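Local coordinates for protein tyrosinase (Aspergillus oryzae, PDB 6JU8) that probably oxidises L-tyrosine and L-dopa to L-dopaquinone with molecular oxygen, using a dinuclear copper centre, at residues A[64-75]-A[363-373]; A[149-157]-A[165-173]. The protein carries 1 engineered substitution. One frame throughout, in Å; residues are numbered along the deposited sequence.

Contact 1. Residues A[64-75]-A[363-373]. With CU (copper (II) ion), chain C.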
loop_
_atom_site.group_PDB
_atom_site.type_symbol
_atom_site.label_atom_id
_atom_site.label_comp_id
_atom_site.label_asym_id
_atom_site.label_seq_id
_atom_site.Cartn_x
_atom_site.Cartn_y
_atom_site.Cartn_z
ATOM N N TYR A 64 -3.993 18.354 13.616
ATOM C CA TYR A 64 -2.836 17.505 13.333
ATOM C C TYR A 64 -1.827 18.182 12.426
ATOM O O TYR A 64 -0.608 18.157 12.666
ATOM C CB TYR A 64 -3.327 16.193 12.703
ATOM C CG TYR A 64 -2.200 15.183 12.525
ATOM C CD1 TYR A 64 -1.888 14.266 13.531
ATOM C CD2 TYR A 64 -1.471 15.157 11.343
ATOM C CE1 TYR A 64 -0.869 13.345 13.358
ATOM C CE2 TYR A 64 -0.438 14.242 11.156
ATOM C CZ TYR A 64 -0.145 13.357 12.175
ATOM O OH TYR A 64 0.877 12.445 11.989
ATOM N N PHE A 65 -2.325 18.816 11.358
ATOM C CA PHE A 65 -1.427 19.464 10.419
ATOM C C PHE A 65 -0.546 20.483 11.152
ATOM O O PHE A 65 0.660 20.555 10.972
ATOM C CB PHE A 65 -2.195 20.173 9.287
ATOM C CG PHE A 65 -1.265 20.805 8.282
ATOM C CD1 PHE A 65 -0.666 22.038 8.533
ATOM C CD2 PHE A 65 -0.981 20.153 7.078
ATOM C CE1 PHE A 65 0.213 22.616 7.624
ATOM C CE2 PHE A 65 -0.103 20.717 6.179
ATOM C CZ PHE A 65 0.472 21.945 6.433
ATOM N N ARG A 66 -1.159 21.326 11.994
ATOM C CA ARG A 66 -0.371 22.365 12.651
ATOM C C ARG A 66 0.561 21.796 13.705
ATOM O O ARG A 66 1.659 22.336 13.911
ATOM C CB ARG A 66 -1.300 23.423 13.242
ATOM C CG ARG A 66 -2.082 24.232 12.221
ATOM C CD ARG A 66 -1.222 25.205 11.423
ATOM N NE ARG A 66 -0.418 26.097 12.261
ATOM C CZ ARG A 66 -0.890 27.146 12.908
ATOM N NH1 ARG A 66 -2.186 27.454 12.866
ATOM N NH2 ARG A 66 -0.079 27.900 13.657
ATOM N N LEU A 67 0.172 20.743 14.414
ATOM C CA LEU A 67 1.086 20.102 15.361
ATOM C C LEU A 67 2.276 19.462 14.663
ATOM O O LEU A 67 3.426 19.667 15.082
ATOM C CB LEU A 67 0.326 19.042 16.173
ATOM C CG LEU A 67 -0.726 19.630 17.114
ATOM C CD1 LEU A 67 -1.597 18.517 17.661
ATOM C CD2 LEU A 67 -0.035 20.392 18.248
ATOM N N ALA A 68 2.028 18.738 13.569
ATOM C CA ALA A 68 3.115 18.224 12.741
ATOM C C ALA A 68 3.955 19.355 12.158
ATOM O O ALA A 68 5.172 19.230 11.989
ATOM C CB ALA A 68 2.548 17.370 11.626
ATOM N N GLY A 69 3.324 20.494 11.864
ATOM C CA GLY A 69 4.034 21.618 11.282
ATOM C C GLY A 69 5.031 22.232 12.231
ATOM O O GLY A 69 5.960 22.913 11.789
ATOM N N ILE A 70 4.915 21.998 13.537
ATOM C CA ILE A 70 5.934 22.530 14.460
ATOM C C ILE A 70 7.302 22.035 14.083
ATOM O O ILE A 70 8.300 22.761 14.188
ATOM C CB ILE A 70 5.577 22.107 15.908
ATOM C CG1 ILE A 70 4.322 22.837 16.408
ATOM C CG2 ILE A 70 6.758 22.347 16.831
ATOM C CD1 ILE A 70 3.717 22.265 17.664
ATOM N N HIS A 71 7.383 20.769 13.687
ATOM C CA HIS A 71 8.665 20.094 13.487
ATOM C C HIS A 71 9.442 20.685 12.313
ATOM O O HIS A 71 10.652 20.821 12.395
ATOM C CB HIS A 71 8.378 18.616 13.246
ATOM C CG HIS A 71 9.561 17.720 13.169
ATOM N ND1 HIS A 71 9.999 17.244 11.942
ATOM C CD2 HIS A 71 10.396 17.219 14.097
ATOM C CE1 HIS A 71 11.061 16.463 12.165
ATOM N NE2 HIS A 71 11.323 16.428 13.451
ATOM N N GLY A 72 8.779 20.996 11.196
ATOM C CA GLY A 72 9.426 21.317 9.940
ATOM C C GLY A 72 8.576 22.192 9.049
ATOM O O GLY A 72 8.093 23.247 9.458
ATOM N N ALA A 73 8.445 21.771 7.795
ATOM C CA ALA A 73 7.656 22.514 6.817
ATOM C C ALA A 73 6.204 22.539 7.267
ATOM O O ALA A 73 5.738 21.549 7.863
ATOM C CB ALA A 73 7.793 21.878 5.436
ATOM N N PRO A 74 5.427 23.576 6.978
ATOM C CA PRO A 74 5.772 24.698 6.102
ATOM C C PRO A 74 6.517 25.860 6.743
ATOM O O PRO A 74 6.626 26.943 6.141
ATOM C CB PRO A 74 4.381 25.185 5.626
ATOM C CG PRO A 74 3.485 24.875 6.800
ATOM C CD PRO A 74 3.981 23.563 7.345
ATOM N N TRP A 75 7.034 25.673 7.945
ATOM C CA TRP A 75 7.925 26.616 8.596
ATOM C C TRP A 75 7.207 27.887 9.039
ATOM O O TRP A 75 7.720 28.990 8.841
ATOM C CB TRP A 75 9.117 26.933 7.681
ATOM C CG TRP A 75 9.822 25.711 7.166
ATOM C CD1 TRP A 75 10.427 24.715 7.891
ATOM C CD2 TRP A 75 10.015 25.380 5.791
ATOM N NE1 TRP A 75 10.973 23.773 7.048
ATOM C CE2 TRP A 75 10.731 24.163 5.745
ATOM C CE3 TRP A 75 9.639 26.001 4.595
ATOM C CZ2 TRP A 75 11.092 23.531 4.550
ATOM C CZ3 TRP A 75 9.991 25.376 3.415
ATOM C CH2 TRP A 75 10.708 24.168 3.393
ATOM N N VAL A 363 13.282 15.334 6.951
ATOM C CA VAL A 363 13.004 16.127 8.164
ATOM C C VAL A 363 11.878 17.120 7.952
ATOM O O VAL A 363 10.998 17.224 8.824
ATOM C CB VAL A 363 14.273 16.850 8.650
ATOM C CG1 VAL A 363 13.958 17.954 9.648
ATOM C CG2 VAL A 363 15.211 15.829 9.300
ATOM N N PRO A 364 11.817 17.885 6.861
ATOM C CA PRO A 364 10.741 18.862 6.742
ATOM C C PRO A 364 9.337 18.285 6.793
ATOM O O PRO A 364 8.425 19.047 7.123
ATOM C CB PRO A 364 11.002 19.530 5.387
ATOM C CG PRO A 364 12.461 19.306 5.122
ATOM C CD PRO A 364 12.799 17.989 5.774
ATOM N N VAL A 365 9.112 17.006 6.472
ATOM C CA VAL A 365 7.756 16.486 6.393
ATOM C C VAL A 365 7.528 15.211 7.182
ATOM O O VAL A 365 6.406 14.686 7.151
ATOM C CB VAL A 365 7.292 16.292 4.928
ATOM C CG1 VAL A 365 7.207 17.633 4.209
ATOM C CG2 VAL A 365 8.209 15.322 4.192
ATOM N N ALA A 366 8.536 14.714 7.904
ATOM C CA ALA A 366 8.392 13.429 8.579
ATOM C C ALA A 366 7.266 13.419 9.595
ATOM O O ALA A 366 6.627 12.362 9.791
ATOM C CB ALA A 366 9.717 13.090 9.261
ATOM N N ALA A 367 7.024 14.539 10.278
ATOM C CA ALA A 367 6.024 14.542 11.353
ATOM C C ALA A 367 4.607 14.380 10.828
ATOM O O ALA A 367 3.707 14.063 11.612
ATOM C CB ALA A 367 6.178 15.812 12.196
ATOM N N TYR A 368 4.377 14.514 9.515
ATOM C CA TYR A 368 3.027 14.301 8.982
ATOM C C TYR A 368 2.649 12.835 9.049
ATOM O O TYR A 368 1.463 12.497 9.126
ATOM C CB TYR A 368 2.866 14.891 7.553
ATOM C CG TYR A 368 2.949 16.388 7.672
ATOM C CD1 TYR A 368 1.887 17.130 8.150
ATOM C CD2 TYR A 368 4.117 17.064 7.356
ATOM C CE1 TYR A 368 1.984 18.516 8.281
ATOM C CE2 TYR A 368 4.223 18.436 7.513
ATOM C CZ TYR A 368 3.162 19.171 7.966
ATOM O OH TYR A 368 3.240 20.526 8.148
ATOM N N ASP A 369 3.632 11.925 9.009
ATOM C CA ASP A 369 3.286 10.504 9.043
ATOM C C ASP A 369 2.968 10.118 10.477
ATOM O O ASP A 369 3.849 10.331 11.338
ATOM C CB ASP A 369 4.445 9.660 8.509
ATOM C CG ASP A 369 4.054 8.195 8.343
ATOM O OD1 ASP A 369 3.337 7.688 9.251
ATOM O OD2 ASP A 369 4.496 7.567 7.350
ATOM N N PRO A 370 1.800 9.589 10.792
ATOM C CA PRO A 370 1.475 9.288 12.198
ATOM C C PRO A 370 2.464 8.378 12.903
ATOM O O PRO A 370 2.531 8.403 14.143
ATOM C CB PRO A 370 0.084 8.619 12.078
ATOM C CG PRO A 370 -0.514 9.300 10.867
ATOM C CD PRO A 370 0.630 9.366 9.873
ATOM N N ILE A 371 3.226 7.530 12.194
ATOM C CA ILE A 371 4.233 6.731 12.883
ATOM C C ILE A 371 5.352 7.581 13.487
ATOM O O ILE A 371 6.054 7.118 14.396
ATOM C CB ILE A 371 4.830 5.640 11.973
ATOM C CG1 ILE A 371 5.435 4.513 12.822
ATOM C CG2 ILE A 371 5.804 6.224 10.963
ATOM C CD1 ILE A 371 5.988 3.353 12.023
ATOM N N PHE A 372 5.561 8.800 12.995
ATOM C CA PHE A 372 6.564 9.713 13.536
ATOM C C PHE A 372 6.509 9.720 15.059
ATOM O O PHE A 372 7.523 9.633 15.763
ATOM C CB PHE A 372 6.318 11.132 13.003
ATOM C CG PHE A 372 7.214 12.172 13.629
ATOM C CD1 PHE A 372 6.833 12.805 14.807
ATOM C CD2 PHE A 372 8.427 12.505 13.029
ATOM C CE1 PHE A 372 7.671 13.751 15.386
ATOM C CE2 PHE A 372 9.254 13.452 13.580
ATOM C CZ PHE A 372 8.854 14.073 14.759
ATOM N N TRP A 373 5.309 9.881 15.603
ATOM C CA TRP A 373 5.138 10.101 17.031
ATOM C C TRP A 373 5.411 8.835 17.824
ATOM O O TRP A 373 5.869 8.894 18.958
ATOM C CB TRP A 373 3.697 10.577 17.251
ATOM C CG TRP A 373 3.316 11.721 16.349
ATOM C CD1 TRP A 373 2.680 11.641 15.136
ATOM C CD2 TRP A 373 3.525 13.123 16.596
ATOM N NE1 TRP A 373 2.499 12.901 14.606
ATOM C CE2 TRP A 373 3.003 13.827 15.495
ATOM C CE3 TRP A 373 4.106 13.857 17.652
ATOM C CZ2 TRP A 373 3.038 15.217 15.418
ATOM C CZ3 TRP A 373 4.144 15.244 17.569
ATOM C CH2 TRP A 373 3.610 15.923 16.449
HETATM CU CU CU C . 12.736 15.921 14.961
HETATM O O HOH W 1 8.247 17.310 9.713
HETATM O O HOH W 2 12.745 14.162 14.172
#

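Contact 2. Residues A[149-157]-A[165-173]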
loop_
_atom_site.group_PDB
_atom_site.type_symbol
_atom_site.label_atom_id
_atom_site.label_comp_id
_atom_site.label_asym_id
_atom_site.label_seq_id
_atom_site.Cartn_x
_atom_site.Cartn_y
_atom_site.Cartn_z
ATOM N N TYR A 149 4.406 3.394 22.401
ATOM C CA TYR A 149 5.672 3.497 21.674
ATOM C C TYR A 149 5.799 2.350 20.687
ATOM O O TYR A 149 5.327 1.230 20.931
ATOM C CB TYR A 149 6.885 3.584 22.622
ATOM C CG TYR A 149 7.143 2.336 23.431
ATOM C CD1 TYR A 149 7.965 1.323 22.938
ATOM C CD2 TYR A 149 6.576 2.184 24.691
ATOM C CE1 TYR A 149 8.214 0.174 23.674
ATOM C CE2 TYR A 149 6.806 1.031 25.440
ATOM C CZ TYR A 149 7.623 0.040 24.927
ATOM O OH TYR A 149 7.839 -1.104 25.672
ATOM N N TRP A 150 6.490 2.640 19.573
ATOM C CA TRP A 150 6.875 1.573 18.646
ATOM C C TRP A 150 8.274 1.072 18.966
ATOM O O TRP A 150 9.260 1.799 18.809
ATOM C CB TRP A 150 6.828 2.089 17.210
ATOM C CG TRP A 150 7.430 1.131 16.219
ATOM C CD1 TRP A 150 7.253 -0.219 16.161
ATOM C CD2 TRP A 150 8.308 1.501 15.143
ATOM N NE1 TRP A 150 7.986 -0.724 15.108
ATOM C CE2 TRP A 150 8.640 0.302 14.474
ATOM C CE3 TRP A 150 8.858 2.709 14.702
ATOM C CZ2 TRP A 150 9.491 0.272 13.367
ATOM C CZ3 TRP A 150 9.709 2.680 13.606
ATOM C CH2 TRP A 150 10.020 1.471 12.957
ATOM N N ASP A 151 8.346 -0.168 19.437
ATOM C CA ASP A 151 9.650 -0.752 19.744
ATOM C C ASP A 151 10.288 -1.280 18.465
ATOM O O ASP A 151 10.146 -2.445 18.077
ATOM C CB ASP A 151 9.548 -1.850 20.807
ATOM C CG ASP A 151 10.934 -2.104 21.412
ATOM O OD1 ASP A 151 11.944 -1.803 20.756
ATOM O OD2 ASP A 151 10.972 -2.577 22.569
ATOM N N PHE A 152 10.994 -0.379 17.782
ATOM C CA PHE A 152 11.610 -0.712 16.493
ATOM C C PHE A 152 12.735 -1.738 16.643
ATOM O O PHE A 152 13.196 -2.288 15.629
ATOM C CB PHE A 152 12.074 0.540 15.737
ATOM C CG PHE A 152 13.020 1.440 16.499
ATOM C CD1 PHE A 152 14.305 1.016 16.821
ATOM C CD2 PHE A 152 12.623 2.708 16.917
ATOM C CE1 PHE A 152 15.166 1.860 17.532
ATOM C CE2 PHE A 152 13.470 3.576 17.594
ATOM C CZ PHE A 152 14.754 3.130 17.904
ATOM N N ALA A 153 13.209 -1.996 17.862
ATOM C CA ALA A 153 14.329 -2.893 18.104
ATOM C C ALA A 153 13.900 -4.232 18.688
ATOM O O ALA A 153 14.765 -5.082 18.922
ATOM C CB ALA A 153 15.335 -2.205 19.006
ATOM N N ARG A 154 12.615 -4.456 18.909
ATOM C CA ARG A 154 12.103 -5.688 19.491
ATOM C C ARG A 154 11.513 -6.563 18.390
ATOM O O ARG A 154 10.734 -6.077 17.568
ATOM C CB ARG A 154 11.007 -5.362 20.515
ATOM C CG ARG A 154 10.479 -6.594 21.260
ATOM C CD ARG A 154 9.437 -6.134 22.278
ATOM N NE ARG A 154 8.946 -7.275 23.039
ATOM C CZ ARG A 154 7.804 -7.276 23.720
ATOM N NH1 ARG A 154 7.011 -6.226 23.727
ATOM N NH2 ARG A 154 7.448 -8.361 24.386
ATOM N N PHE A 155 11.835 -7.850 18.351
ATOM C CA PHE A 155 11.236 -8.724 17.349
ATOM C C PHE A 155 9.734 -8.792 17.570
ATOM O O PHE A 155 9.282 -8.978 18.710
ATOM C CB PHE A 155 11.847 -10.125 17.488
ATOM C CG PHE A 155 13.319 -10.165 17.152
ATOM C CD1 PHE A 155 13.833 -9.495 16.047
ATOM C CD2 PHE A 155 14.198 -10.886 17.951
ATOM C CE1 PHE A 155 15.178 -9.605 15.748
ATOM C CE2 PHE A 155 15.547 -11.012 17.645
ATOM C CZ PHE A 155 16.044 -10.362 16.531
ATOM N N ALA A 156 8.943 -8.639 16.506
ATOM C CA ALA A 156 7.495 -8.726 16.594
ATOM C C ALA A 156 7.056 -10.119 17.033
ATOM O O ALA A 156 7.657 -11.120 16.643
ATOM C CB ALA A 156 6.865 -8.464 15.226
ATOM N N ARG A 157 6.009 -10.210 17.846
ATOM C CA ARG A 157 5.617 -11.530 18.339
ATOM C C ARG A 157 4.762 -12.212 17.277
ATOM O O ARG A 157 4.152 -11.550 16.430
ATOM C CB ARG A 157 4.884 -11.362 19.663
ATOM C CG ARG A 157 5.779 -11.190 20.879
ATOM C CD ARG A 157 6.626 -9.930 20.807
ATOM N NE ARG A 157 5.844 -8.723 21.066
ATOM C CZ ARG A 157 6.160 -7.500 20.637
ATOM N NH1 ARG A 157 7.261 -7.330 19.905
ATOM N NH2 ARG A 157 5.405 -6.441 20.909
ATOM N N GLY A 165 9.334 -13.976 18.146
ATOM C CA GLY A 165 9.485 -13.589 16.748
ATOM C C GLY A 165 10.934 -13.501 16.302
ATOM O O GLY A 165 11.862 -13.675 17.089
ATOM N N ASP A 166 11.157 -13.204 15.035
ATOM C CA ASP A 166 12.436 -13.310 14.365
ATOM C C ASP A 166 12.768 -12.058 13.562
ATOM O O ASP A 166 13.861 -11.936 13.002
ATOM C CB ASP A 166 12.387 -14.530 13.432
ATOM C CG ASP A 166 11.284 -14.488 12.393
ATOM O OD1 ASP A 166 10.257 -13.796 12.585
ATOM O OD2 ASP A 166 11.438 -15.175 11.344
ATOM N N GLU A 167 11.812 -11.142 13.406
ATOM C CA GLU A 167 11.681 -10.039 12.467
ATOM C C GLU A 167 11.325 -8.729 13.171
ATOM O O GLU A 167 10.343 -8.706 13.937
ATOM C CB GLU A 167 10.569 -10.309 11.423
ATOM C CG GLU A 167 10.535 -9.349 10.254
ATOM C CD GLU A 167 9.332 -9.378 9.338
ATOM O OE1 GLU A 167 8.284 -9.994 9.636
ATOM O OE2 GLU A 167 9.378 -8.753 8.239
ATOM N N LEU A 168 12.025 -7.617 12.933
ATOM C CA LEU A 168 11.524 -6.314 13.333
ATOM C C LEU A 168 10.415 -5.907 12.379
ATOM O O LEU A 168 10.438 -6.244 11.188
ATOM C CB LEU A 168 12.679 -5.312 13.302
ATOM C CG LEU A 168 13.939 -5.673 14.089
ATOM C CD1 LEU A 168 15.011 -4.618 13.854
ATOM C CD2 LEU A 168 13.603 -5.796 15.569
ATOM N N ARG A 169 9.417 -5.194 12.877
ATOM C CA ARG A 169 8.284 -4.849 12.029
ATOM C C ARG A 169 7.724 -3.490 12.408
ATOM O O ARG A 169 7.714 -3.119 13.595
ATOM C CB ARG A 169 7.125 -5.843 12.191
ATOM C CG ARG A 169 7.460 -7.278 11.763
ATOM C CD ARG A 169 6.181 -8.109 11.888
ATOM N NE ARG A 169 6.459 -9.544 11.784
ATOM C CZ ARG A 169 5.548 -10.456 12.109
ATOM N NH1 ARG A 169 4.358 -10.058 12.566
ATOM N NH2 ARG A 169 5.848 -11.745 11.982
ATOM N N LEU A 170 7.166 -2.788 11.415
ATOM C CA LEU A 170 6.256 -1.693 11.785
ATOM C C LEU A 170 5.113 -2.184 12.674
ATOM O O LEU A 170 4.699 -3.339 12.610
ATOM C CB LEU A 170 5.626 -1.058 10.542
ATOM C CG LEU A 170 6.557 -0.426 9.522
ATOM C CD1 LEU A 170 5.795 0.363 8.456
ATOM C CD2 LEU A 170 7.627 0.438 10.143
ATOM N N PRO A 171 4.537 -1.318 13.502
ATOM C CA PRO A 171 3.403 -1.750 14.345
ATOM C C PRO A 171 2.275 -2.370 13.527
ATOM O O PRO A 171 1.917 -1.892 12.437
ATOM C CB PRO A 171 2.877 -0.423 14.918
ATOM C CG PRO A 171 4.090 0.453 14.947
ATOM C CD PRO A 171 4.868 0.108 13.685
ATOM N N ILE A 172 1.665 -3.392 14.127
ATOM C CA ILE A 172 0.455 -3.980 13.539
ATOM C C ILE A 172 -0.508 -2.888 13.091
ATOM O O ILE A 172 -0.983 -2.846 11.947
ATOM C CB ILE A 172 -0.243 -4.920 14.536
ATOM C CG1 ILE A 172 0.634 -6.111 14.967
ATOM C CG2 ILE A 172 -1.551 -5.417 13.963
ATOM C CD1 ILE A 172 0.182 -6.782 16.252
ATOM N N LEU A 173 -0.821 -2.006 14.047
ATOM C CA LEU A 173 -1.929 -1.073 13.794
ATOM C C LEU A 173 -1.548 -0.096 12.702
ATOM O O LEU A 173 -2.405 0.387 11.958
ATOM C CB LEU A 173 -2.277 -0.398 15.133
ATOM C CG LEU A 173 -3.429 0.589 15.115
ATOM C CD1 LEU A 173 -4.711 -0.068 14.626
ATOM C CD2 LEU A 173 -3.653 1.160 16.520
HETATM O O HOH W 3 9.697 -4.486 15.718
HETATM O O HOH W 4 8.865 -11.534 14.294
#

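Contact 1. Residues A[64-75]-A[363-373]
Residues 64-75 and 363-373 run antiparallel, with Ala68 CA 4.9 Å from Ala367 CA and Gly72 CA 4.2 Å from Pro364 CA. The first begins as the short helix 64-69 and opens into a loop; the second is loop until helix 371-389 begins, its start capped by the Asp369 carboxylate, which accepts from Ile371 N. One backbone bond joins them, Ala73 N to Pro364 O (2.8 Å). Tyr368 bridges helix and loop: the Ala68 methyl lies over one face of its ring in a CH-pi contact, the Phe65 ring lies obliquely to it, CD2 near Tyr368 CE1, with Tyr368 OH over one Phe65 face, and that hydroxyl donates to Ala73 O (2.7 Å), the carbonyl of the cis peptide bond to Pro74. The Tyr64 hydroxyl donates to Tyr368 O (2.9 Å) from above the carbonyl plane, while Trp373 NE1 donates a hydrogen bond to the same OH (3.1 Å) in the indole plane. This hydroxyl thus both gives and takes, tying helix 64-69 to the start of helix 371-389. The contact builds part of the type 3 dicopper site of the tyrosinase fold. His71 supplies NE2 to one copper ion at 2.1 Å; His98, His107 and water 2 are its other ligands. With CG anti to the backbone N (chi1 -173°), the imidazole turns toward 363-373. Its ND1 donates to water 1 (2.8 Å), which accepts from Ala367 N and donates to Val363 O; a direct ND1 bond to that carbonyl is weak. The Phe372 edge, led by CZ, meets one imidazole face in an edge-to-face (T-shaped) pair, planes at 70°. Water and phenyl probably limit the rotation of the ligand, and Phe372 also meets the ring of His376, a ligand of the other copper.

Contact 2. Residues A[149-157]-A[165-173]
Trp150 reaches across to Arg169, Leu170 and Pro171, its CG anti to the backbone N (chi1 170°). Trp150 CB starts 3.9 Å from Pro171 CG. CG and CD1 then lie beneath the proline ring, whose Pro171 CD sits over the five-membered ring in a CH-pi contact, 3.5 Å from Trp150 CD1; Phe152 CB backs the opposite face of the indole. At the edge Trp150 NE1 donates to Arg169 O (2.8 Å, N-H...O 151°), a little out of the indole plane. Farther on, Trp150 CZ2 meets Leu170 CD2 at 3.7 Å, and CH2 touches the same methyl. Beyond the type I turn 151-154, whose Asp151 also forms an Asx turn, the chains are joined by Ala156 N to Glu167 O (2.9 Å). Water 3 accepts from Arg169 N and bridges toward Arg154 O. Leu168 places its CD1 against the buried Phe152 O, which has no polar partner, and its CD2 against Ala153 and Phe155. Ala156 CB packs 3.4 Å from Arg169 CD and over one guanidinium face. In one of two Glu167 conformers, OE1 is salt-bridged to Arg169 NE (2.9 Å) and hydrogen-bonded by Tyr246 of the second subunit. Arg169 NH2 donates to Asn245 O of the second subunit, and the guanidinium forms a cation-pi pair with that subunit's Tyr246; together these probably hold Arg169 oriented at the subunit interface.

Along the chain the order is 64-75, 149-157, 165-173, 363-373, so contact 2 is nested inside the long loop that contact 1 closes. All four segments belong to the common central domain of tyrosinase. The centres are 23 Å apart, yet the contacts touch where helix 371-389 begins: Ile371 CD1 of contact 1 lies 3.8 Å from Pro171 CD, and also packs on Leu170 and Trp150. Contact 1 supplies one copper ligand directly. Contact 2 packs against helix 328-340, which carries His332 and His336 of the other copper, and reaches outward to the second subunit. Helix 371-389 carries His376, the third histidine of that copper, and so connects the dicopper centre with a loop at the dimer interface.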